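Long-range contacts in fiber protein (Human adenovirus 16, PDB 3CNC), which forms the knob domain of the viral fibre, a trimer that probably attaches the virus to the cell-surface receptor CD46: residues N78-N83 with V204-S209; N84-D89 with W191-E196; C156-T161 with A198-E203. All blocks are in the same frame, centred on the assembly; numbering follows the deposited sequence.

Contact 1: residues N78-N83 with V204-S209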
loop_
_atom_site.group_PDB
_atom_site.type_symbol
_atom_site.label_atom_id
_atom_site.label_comp_id
_atom_site.label_asym_id
_atom_site.label_seq_id
_atom_site.Cartn_x
_atom_site.Cartn_y
_atom_site.Cartn_z
ATOM N N ASN A 78 17.196 -21.974 0.185
ATOM C CA ASN A 78 17.268 -21.890 -1.266
ATOM C C ASN A 78 16.843 -23.157 -1.996
ATOM O O ASN A 78 16.998 -23.280 -3.207
ATOM C CB ASN A 78 18.667 -21.430 -1.684
ATOM C CG ASN A 78 19.002 -20.044 -1.125
ATOM O OD1 ASN A 78 18.114 -19.205 -0.952
ATOM N ND2 ASN A 78 20.279 -19.800 -0.847
ATOM N N THR A 79 16.261 -24.084 -1.252
ATOM C CA THR A 79 15.794 -25.331 -1.830
ATOM C C THR A 79 14.294 -25.440 -1.620
ATOM O O THR A 79 13.600 -26.137 -2.363
ATOM C CB THR A 79 16.483 -26.531 -1.167
ATOM O OG1 THR A 79 17.877 -26.507 -1.486
ATOM C CG2 THR A 79 15.880 -27.833 -1.655
ATOM N N LEU A 80 13.805 -24.731 -0.606
ATOM C CA LEU A 80 12.394 -24.743 -0.256
ATOM C C LEU A 80 11.432 -24.733 -1.429
ATOM O O LEU A 80 10.367 -25.349 -1.358
ATOM C CB LEU A 80 12.070 -23.558 0.655
ATOM C CG LEU A 80 12.553 -23.652 2.100
ATOM C CD1 LEU A 80 12.419 -22.296 2.761
ATOM C CD2 LEU A 80 11.749 -24.714 2.847
ATOM N N PHE A 81 11.793 -24.050 -2.510
ATOM C CA PHE A 81 10.898 -23.965 -3.657
ATOM C C PHE A 81 11.013 -25.052 -4.716
ATOM O O PHE A 81 10.666 -24.842 -5.881
ATOM C CB PHE A 81 11.001 -22.576 -4.295
ATOM C CG PHE A 81 10.285 -21.496 -3.512
ATOM C CD1 PHE A 81 10.307 -20.176 -3.942
ATOM C CD2 PHE A 81 9.573 -21.805 -2.354
ATOM C CE1 PHE A 81 9.633 -19.185 -3.233
ATOM C CE2 PHE A 81 8.898 -20.815 -1.640
ATOM C CZ PHE A 81 8.928 -19.505 -2.082
ATOM N N LYS A 82 11.496 -26.220 -4.309
ATOM C CA LYS A 82 11.582 -27.346 -5.220
ATOM C C LYS A 82 10.310 -28.143 -4.950
ATOM O O LYS A 82 10.096 -29.212 -5.522
ATOM C CB LYS A 82 12.822 -28.197 -4.940
ATOM C CG LYS A 82 14.122 -27.438 -5.129
ATOM C CD LYS A 82 15.219 -28.306 -5.738
ATOM C CE LYS A 82 15.604 -29.478 -4.839
ATOM N NZ LYS A 82 16.764 -30.236 -5.400
ATOM N N ASN A 83 9.480 -27.595 -4.062
ATOM C CA ASN A 83 8.189 -28.178 -3.684
ATOM C C ASN A 83 7.119 -27.211 -4.174
ATOM O O ASN A 83 7.397 -26.027 -4.361
ATOM C CB ASN A 83 8.081 -28.316 -2.166
ATOM C CG ASN A 83 9.239 -29.084 -1.568
ATOM O OD1 ASN A 83 9.443 -30.258 -1.873
ATOM N ND2 ASN A 83 10.008 -28.422 -0.709
ATOM N N VAL A 204 18.062 -22.317 -5.910
ATOM C CA VAL A 204 18.029 -20.932 -6.384
ATOM C C VAL A 204 17.716 -20.014 -5.208
ATOM O O VAL A 204 16.869 -20.341 -4.379
ATOM C CB VAL A 204 16.931 -20.732 -7.455
ATOM C CG1 VAL A 204 17.134 -19.403 -8.172
ATOM C CG2 VAL A 204 16.950 -21.887 -8.441
ATOM N N THR A 205 18.389 -18.869 -5.139
ATOM C CA THR A 205 18.153 -17.932 -4.043
ATOM C C THR A 205 16.686 -17.533 -3.892
ATOM O O THR A 205 16.068 -17.011 -4.819
ATOM C CB THR A 205 18.976 -16.655 -4.205
ATOM O OG1 THR A 205 20.367 -16.976 -4.116
ATOM C CG2 THR A 205 18.624 -15.659 -3.098
ATOM N N LEU A 206 16.143 -17.785 -2.709
ATOM C CA LEU A 206 14.748 -17.476 -2.406
ATOM C C LEU A 206 14.570 -15.972 -2.176
ATOM O O LEU A 206 15.143 -15.397 -1.250
ATOM C CB LEU A 206 14.302 -18.271 -1.171
ATOM C CG LEU A 206 13.003 -17.893 -0.459
ATOM C CD1 LEU A 206 11.848 -17.944 -1.424
ATOM C CD2 LEU A 206 12.765 -18.851 0.694
ATOM N N ILE A 207 13.776 -15.350 -3.039
ATOM C CA ILE A 207 13.515 -13.919 -2.960
ATOM C C ILE A 207 12.014 -13.635 -2.987
ATOM O O ILE A 207 11.331 -13.981 -3.955
ATOM C CB ILE A 207 14.161 -13.162 -4.159
ATOM C CG1 ILE A 207 15.676 -13.389 -4.169
ATOM C CG2 ILE A 207 13.844 -11.657 -4.077
ATOM C CD1 ILE A 207 16.379 -12.785 -5.385
ATOM N N THR A 208 11.497 -13.032 -1.921
ATOM C CA THR A 208 10.075 -12.661 -1.893
ATOM C C THR A 208 10.083 -11.190 -2.282
ATOM O O THR A 208 10.891 -10.414 -1.765
ATOM C CB THR A 208 9.424 -12.821 -0.476
ATOM O OG1 THR A 208 10.092 -11.976 0.465
ATOM C CG2 THR A 208 9.525 -14.286 0.011
ATOM N N SER A 209 9.228 -10.802 -3.220
ATOM C CA SER A 209 9.211 -9.406 -3.618
ATOM C C SER A 209 8.585 -8.581 -2.489
ATOM O O SER A 209 7.858 -9.108 -1.634
ATOM C CB SER A 209 8.452 -9.214 -4.940
ATOM O OG SER A 209 7.084 -9.558 -4.833
#
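The F81 ring and the N78 amide are the two flat groups that meet residues 204-209, the first through one methyl of L206 and the second through polar and backbone atoms. This methyl, CD1, comes obliquely against the CE1-CZ side of the phenyl ring; the spacing there is modelled too tightly to carry weight. The ring also meets Y158, edge to face. N78 CG stands anti to its own carbonyl carbon (chi1 -61°), which carries OD1 over to the backbone of T205 and L206. L206 N donates to N78 OD1 across 3.0 Å in a nearly straight bond (166° at the hydrogen), although the donor lies above the amide's carbonyl plane. T205 CA packs 3.3 Å from the same OD1. At the other end of N78, V204 N makes a weak, bent bond of 3.1 Å to N78 O. N78 thus takes the N-H groups of V204 and L206, two residues apart in the loop, on its backbone and side-chain carbonyls, the first weakly. L206 CD2 reaches L80 CD1 at 4.0 Å, and the two leucine side chains cross obliquely. Within 78-83 the chain turns on itself, K82 N bonding to T79 O at 2.9 Å and N83 ND2 to L80 O at 3.2 Å. The contact joins two loops, one between strands 63-72 and 85-94, the other between strands 185-194 and 211-216; L206 pairs by backbone with G72, and F81 rests on L193 of strand 185-194.

Contact 2: residues N84-D89 with W191-E196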
loop_
_atom_site.group_PDB
_atom_site.type_symbol
_atom_site.label_atom_id
_atom_site.label_comp_id
_atom_site.label_asym_id
_atom_site.label_seq_id
_atom_site.Cartn_x
_atom_site.Cartn_y
_atom_site.Cartn_z
ATOM N N ASN A 84 5.899 -27.700 -4.373
ATOM C CA ASN A 84 4.822 -26.842 -4.863
ATOM C C ASN A 84 3.953 -26.236 -3.761
ATOM O O ASN A 84 3.110 -25.379 -4.032
ATOM C CB ASN A 84 3.921 -27.616 -5.828
ATOM C CG ASN A 84 3.084 -28.669 -5.124
ATOM O OD1 ASN A 84 1.970 -28.975 -5.555
ATOM N ND2 ASN A 84 3.619 -29.234 -4.040
ATOM N N GLN A 85 4.143 -26.696 -2.530
ATOM C CA GLN A 85 3.370 -26.188 -1.402
ATOM C C GLN A 85 4.302 -25.889 -0.244
ATOM O O GLN A 85 4.823 -26.800 0.396
ATOM C CB GLN A 85 2.311 -27.207 -0.986
ATOM C CG GLN A 85 1.216 -27.375 -2.023
ATOM C CD GLN A 85 0.159 -28.368 -1.600
ATOM O OE1 GLN A 85 -0.372 -28.289 -0.494
ATOM N NE2 GLN A 85 -0.161 -29.309 -2.485
ATOM N N VAL A 86 4.517 -24.602 0.016
ATOM C CA VAL A 86 5.415 -24.184 1.084
ATOM C C VAL A 86 4.849 -23.024 1.891
ATOM O O VAL A 86 4.084 -22.200 1.388
ATOM C CB VAL A 86 6.783 -23.741 0.515
ATOM C CG1 VAL A 86 7.773 -23.533 1.648
ATOM C CG2 VAL A 86 7.301 -24.770 -0.472
ATOM N N THR A 87 5.223 -22.969 3.160
ATOM C CA THR A 87 4.778 -21.893 4.025
ATOM C C THR A 87 5.968 -21.468 4.846
ATOM O O THR A 87 6.548 -22.270 5.572
ATOM C CB THR A 87 3.636 -22.330 4.975
ATOM O OG1 THR A 87 2.458 -22.632 4.214
ATOM C CG2 THR A 87 3.314 -21.210 5.956
ATOM N N ILE A 88 6.340 -20.202 4.704
ATOM C CA ILE A 88 7.461 -19.628 5.431
ATOM C C ILE A 88 6.935 -18.723 6.543
ATOM O O ILE A 88 5.997 -17.951 6.345
ATOM C CB ILE A 88 8.344 -18.812 4.485
ATOM C CG1 ILE A 88 8.820 -19.720 3.351
ATOM C CG2 ILE A 88 9.505 -18.187 5.251
ATOM C CD1 ILE A 88 9.452 -18.977 2.216
ATOM N N ASP A 89 7.546 -18.822 7.716
ATOM C CA ASP A 89 7.122 -18.025 8.855
ATOM C C ASP A 89 8.260 -17.251 9.443
ATOM O O ASP A 89 9.376 -17.750 9.548
ATOM C CB ASP A 89 6.552 -18.909 9.966
ATOM C CG ASP A 89 5.156 -19.398 9.673
ATOM O OD1 ASP A 89 4.243 -18.559 9.551
ATOM O OD2 ASP A 89 4.968 -20.625 9.574
ATOM N N TRP A 191 4.415 -16.453 4.422
ATOM C CA TRP A 191 4.249 -16.421 2.972
ATOM C C TRP A 191 3.800 -17.811 2.575
ATOM O O TRP A 191 4.363 -18.798 3.037
ATOM C CB TRP A 191 5.578 -16.130 2.278
ATOM C CG TRP A 191 6.111 -14.760 2.501
ATOM C CD1 TRP A 191 6.110 -13.732 1.610
ATOM C CD2 TRP A 191 6.805 -14.288 3.662
ATOM N NE1 TRP A 191 6.770 -12.650 2.135
ATOM C CE2 TRP A 191 7.208 -12.960 3.394
ATOM C CE3 TRP A 191 7.128 -14.858 4.903
ATOM C CZ2 TRP A 191 7.924 -12.187 4.319
ATOM C CZ3 TRP A 191 7.844 -14.088 5.832
ATOM C CH2 TRP A 191 8.233 -12.765 5.530
ATOM N N SER A 192 2.803 -17.898 1.710
ATOM C CA SER A 192 2.316 -19.204 1.307
ATOM C C SER A 192 2.375 -19.461 -0.191
ATOM O O SER A 192 1.803 -18.714 -0.988
ATOM C CB SER A 192 0.885 -19.390 1.803
ATOM O OG SER A 192 0.372 -20.639 1.394
ATOM N N LEU A 193 3.076 -20.527 -0.559
ATOM C CA LEU A 193 3.207 -20.936 -1.950
ATOM C C LEU A 193 2.350 -22.174 -2.138
ATOM O O LEU A 193 2.606 -23.201 -1.517
ATOM C CB LEU A 193 4.659 -21.288 -2.279
ATOM C CG LEU A 193 4.891 -21.922 -3.659
ATOM C CD1 LEU A 193 4.525 -20.926 -4.752
ATOM C CD2 LEU A 193 6.355 -22.359 -3.799
ATOM N N ASN A 194 1.327 -22.074 -2.977
ATOM C CA ASN A 194 0.445 -23.203 -3.247
ATOM C C ASN A 194 0.178 -23.280 -4.753
ATOM O O ASN A 194 -0.885 -22.881 -5.236
ATOM C CB ASN A 194 -0.869 -23.041 -2.486
ATOM C CG ASN A 194 -1.794 -24.236 -2.660
ATOM O OD1 ASN A 194 -1.394 -25.380 -2.430
ATOM N ND2 ASN A 194 -3.036 -23.977 -3.064
ATOM N N ALA A 195 1.143 -23.808 -5.494
ATOM C CA ALA A 195 1.009 -23.890 -6.939
ATOM C C ALA A 195 0.883 -25.298 -7.508
ATOM O O ALA A 195 1.017 -26.294 -6.796
ATOM C CB ALA A 195 2.177 -23.182 -7.583
ATOM N N GLU A 196 0.614 -25.355 -8.810
ATOM C CA GLU A 196 0.468 -26.611 -9.533
ATOM C C GLU A 196 1.745 -27.426 -9.419
ATOM O O GLU A 196 1.732 -28.569 -8.958
ATOM C CB GLU A 196 0.179 -26.335 -11.010
ATOM C CG GLU A 196 -1.190 -25.740 -11.279
ATOM C CD GLU A 196 -2.300 -26.768 -11.181
ATOM O OE1 GLU A 196 -2.387 -27.461 -10.142
ATOM O OE2 GLU A 196 -3.091 -26.881 -12.142
#
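Strands 85-94 and 185-194 are antiparallel neighbours in the four-stranded sheet of the knob, and residues 84-89 and 191-196 form the end of their ladder where strand 85-94 begins. Hydrogen-bonded pairs V86-L193 and I88-W191 alternate with non-hydrogen-bonded pairs Q85-N194 and T87-S192. V86 and L193 bond both ways, V86 N to L193 O and L193 N to V86 O, each 2.8 Å long. I88 N reaches W191 O at 2.9 Å, and just beyond the strand A195 N donates to N84 O at 2.9 Å. Alpha carbons of the non-hydrogen-bonded residues point at carbonyl oxygens of the adjoining pairs: Q85 CA lies 3.1 Å from L193 O. The fold is the adenovirus knob's sandwich of two antiparallel sheets, and this sheet, with strand 85-94 outermost within the chain, corresponds to the one called R (order D, I, H, G). V86, I88, W191 and L193 share the inward face, where W191 touches I68 and L70 of strand 63-72 in the other sheet. There I88 CG2 touches the indole at its CE3 atom, 4.1 Å away, the two side chains crossing at a slant, while V86 CG2 meets L193 CD2 at 4.2 Å. The outward face carries Q85, N194, T87 and S192. With chi1 at -176° the N194 side chain swings away from its backbone N, and OD1 comes beside Q85, 3.3 Å from Q85 CG; the two side chains run alongside each other, their amide planes almost perpendicular at 84°.

Contact 3: residues C156-T161 with A198-E203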
loop_
_atom_site.group_PDB
_atom_site.type_symbol
_atom_site.label_atom_id
_atom_site.label_comp_id
_atom_site.label_asym_id
_atom_site.label_seq_id
_atom_site.Cartn_x
_atom_site.Cartn_y
_atom_site.Cartn_z
ATOM N N CYS A 156 2.552 -11.004 -2.460
ATOM C CA CYS A 156 3.816 -10.605 -3.072
ATOM C C CYS A 156 4.209 -11.710 -4.051
ATOM O O CYS A 156 3.380 -12.574 -4.365
ATOM C CB CYS A 156 4.917 -10.333 -2.022
ATOM S SG CYS A 156 5.472 -11.690 -1.001
ATOM N N TYR A 157 5.443 -11.705 -4.551
ATOM C CA TYR A 157 5.808 -12.720 -5.539
ATOM C C TYR A 157 7.206 -13.301 -5.514
ATOM O O TYR A 157 8.139 -12.745 -4.936
ATOM C CB TYR A 157 5.563 -12.182 -6.957
ATOM C CG TYR A 157 4.151 -11.731 -7.192
ATOM C CD1 TYR A 157 3.699 -10.506 -6.701
ATOM C CD2 TYR A 157 3.237 -12.566 -7.824
ATOM C CE1 TYR A 157 2.363 -10.129 -6.827
ATOM C CE2 TYR A 157 1.906 -12.205 -7.956
ATOM C CZ TYR A 157 1.473 -10.986 -7.452
ATOM O OH TYR A 157 0.144 -10.639 -7.573
ATOM N N TYR A 158 7.325 -14.449 -6.169
ATOM C CA TYR A 158 8.600 -15.123 -6.317
ATOM C C TYR A 158 8.802 -15.272 -7.822
ATOM O O TYR A 158 7.925 -15.779 -8.519
ATOM C CB TYR A 158 8.579 -16.502 -5.675
ATOM C CG TYR A 158 9.823 -17.284 -6.004
ATOM C CD1 TYR A 158 11.051 -16.947 -5.431
ATOM C CD2 TYR A 158 9.789 -18.327 -6.932
ATOM C CE1 TYR A 158 12.211 -17.626 -5.774
ATOM C CE2 TYR A 158 10.947 -19.008 -7.282
ATOM C CZ TYR A 158 12.148 -18.653 -6.700
ATOM O OH TYR A 158 13.286 -19.326 -7.040
ATOM N N LYS A 159 9.943 -14.808 -8.320
ATOM C CA LYS A 159 10.251 -14.905 -9.745
ATOM C C LYS A 159 11.182 -16.099 -9.949
ATOM O O LYS A 159 12.324 -16.087 -9.485
ATOM C CB LYS A 159 10.941 -13.625 -10.226
ATOM C CG LYS A 159 11.157 -13.549 -11.734
ATOM C CD LYS A 159 12.030 -12.352 -12.083
ATOM C CE LYS A 159 12.325 -12.269 -13.572
ATOM N NZ LYS A 159 13.442 -11.315 -13.839
ATOM N N SER A 160 10.698 -17.126 -10.641
ATOM C CA SER A 160 11.509 -18.321 -10.864
ATOM C C SER A 160 12.587 -18.121 -11.917
ATOM O O SER A 160 12.596 -17.120 -12.643
ATOM C CB SER A 160 10.635 -19.514 -11.260
ATOM O OG SER A 160 10.279 -19.449 -12.625
ATOM N N THR A 161 13.487 -19.094 -11.996
ATOM C CA THR A 161 14.598 -19.054 -12.939
ATOM C C THR A 161 14.172 -18.809 -14.388
ATOM O O THR A 161 14.835 -18.069 -15.106
ATOM C CB THR A 161 15.432 -20.352 -12.857
ATOM O OG1 THR A 161 15.983 -20.476 -11.540
ATOM C CG2 THR A 161 16.578 -20.324 -13.864
ATOM N N ALA A 198 6.218 -27.259 -8.600
ATOM C CA ALA A 198 7.332 -26.548 -7.996
ATOM C C ALA A 198 7.896 -25.486 -8.924
ATOM O O ALA A 198 7.988 -25.687 -10.134
ATOM C CB ALA A 198 8.431 -27.526 -7.608
ATOM N N PRO A 199 8.250 -24.319 -8.361
ATOM C CA PRO A 199 8.817 -23.186 -9.098
ATOM C C PRO A 199 10.217 -23.489 -9.631
ATOM O O PRO A 199 10.554 -23.115 -10.752
ATOM C CB PRO A 199 8.832 -22.072 -8.052
ATOM C CG PRO A 199 7.635 -22.390 -7.225
ATOM C CD PRO A 199 7.784 -23.883 -7.033
ATOM N N GLU A 200 11.029 -24.160 -8.818
ATOM C CA GLU A 200 12.393 -24.497 -9.216
ATOM C C GLU A 200 12.679 -26.003 -9.224
ATOM O O GLU A 200 11.823 -26.823 -8.880
ATOM C CB GLU A 200 13.412 -23.817 -8.294
ATOM C CG GLU A 200 13.365 -22.288 -8.246
ATOM C CD GLU A 200 13.503 -21.624 -9.609
ATOM O OE1 GLU A 200 14.158 -22.190 -10.511
ATOM O OE2 GLU A 200 12.959 -20.514 -9.769
ATOM N N THR A 201 13.903 -26.340 -9.621
ATOM C CA THR A 201 14.389 -27.715 -9.690
ATOM C C THR A 201 15.817 -27.711 -9.160
ATOM O O THR A 201 16.357 -28.741 -8.767
ATOM C CB THR A 201 14.387 -28.232 -11.150
ATOM O OG1 THR A 201 13.097 -28.765 -11.466
ATOM C CG2 THR A 201 15.439 -29.309 -11.349
ATOM N N THR A 202 16.417 -26.525 -9.149
ATOM C CA THR A 202 17.783 -26.350 -8.686
ATOM C C THR A 202 17.766 -25.494 -7.436
ATOM O O THR A 202 16.731 -24.945 -7.070
ATOM C CB THR A 202 18.619 -25.616 -9.740
ATOM O OG1 THR A 202 18.307 -26.136 -11.036
ATOM C CG2 THR A 202 20.108 -25.798 -9.467
ATOM N N GLU A 203 18.908 -25.391 -6.769
ATOM C CA GLU A 203 19.001 -24.546 -5.593
ATOM C C GLU A 203 19.100 -23.116 -6.141
ATOM O O GLU A 203 20.087 -22.757 -6.783
ATOM C CB GLU A 203 20.246 -24.891 -4.774
ATOM C CG GLU A 203 20.535 -23.901 -3.664
ATOM C CD GLU A 203 21.843 -24.177 -2.943
ATOM O OE1 GLU A 203 22.254 -23.336 -2.111
ATOM O OE2 GLU A 203 22.461 -25.233 -3.201
#
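T161 OG1 donates to E200 OE1 over 2.7 Å, meeting the carboxylate from above its plane, and the other carboxylate oxygen, OE2, is approached by two more donors. T161 N reaches OE2 at 2.7 Å and the phenol of Y158 donates to it, OH to OE2, at 3.0 Å; OE2 crowds S160 in the model, so the exact geometry of these two bonds is less certain. T161 holds OG1 beside its own backbone N (chi1 -62°), which lets its hydroxyl and its N-H address the two oxygens of one carboxylate. E200 bends at chi2 (-56°), folding the acid back toward T161 and the tyrosine. As modelled, OE2 lies at the edge of the Y158 ring, near its plane, whereas the carboxylate itself is turned 78° from that ring. The residues belong to the end of strand 151-159, an outermost strand of the four-stranded sheet within the chain, and to the long loop that leads from strand 185-194 to strand 211-216; the acid ties this loop to the point where the strand gives way to a turn. Hydrophobic packing lies beside the polar grip, P199 CB coming obliquely to Y158 CE2 at 3.8 Å. Separately, S160 CB makes a van der Waals contact with P199 O at 3.6 Å. The hydroxyl of S160 turns to T164 OG1, across the turn that precedes strand 165-174. K159, with its side chain on the other side of the strand, makes a cation-pi contact with Y151 of a neighbouring subunit.

Along the chain the segments run 78-83, 84-89, 156-161, 191-196, 198-203, 204-209, so contact 1 encloses the other two, while contacts 2 and 3 interleave. All three lie on the same side of the subunit's centre: the centres of contacts 1 and 3 lie about 6 Å apart, those of 1 and 2 about 10 Å, and those of 2 and 3 about 11 Å. Contacts 2 and 3 involve opposite outer strands of the four-stranded sheet, 85-94 and 151-159. Contact 1 bridges them with loops: F81 O probably bonds E200 N, S209 OG probably bonds Y157 N, and L206 packs on I88. Sheet end and connecting loops therefore form one continuous packed unit.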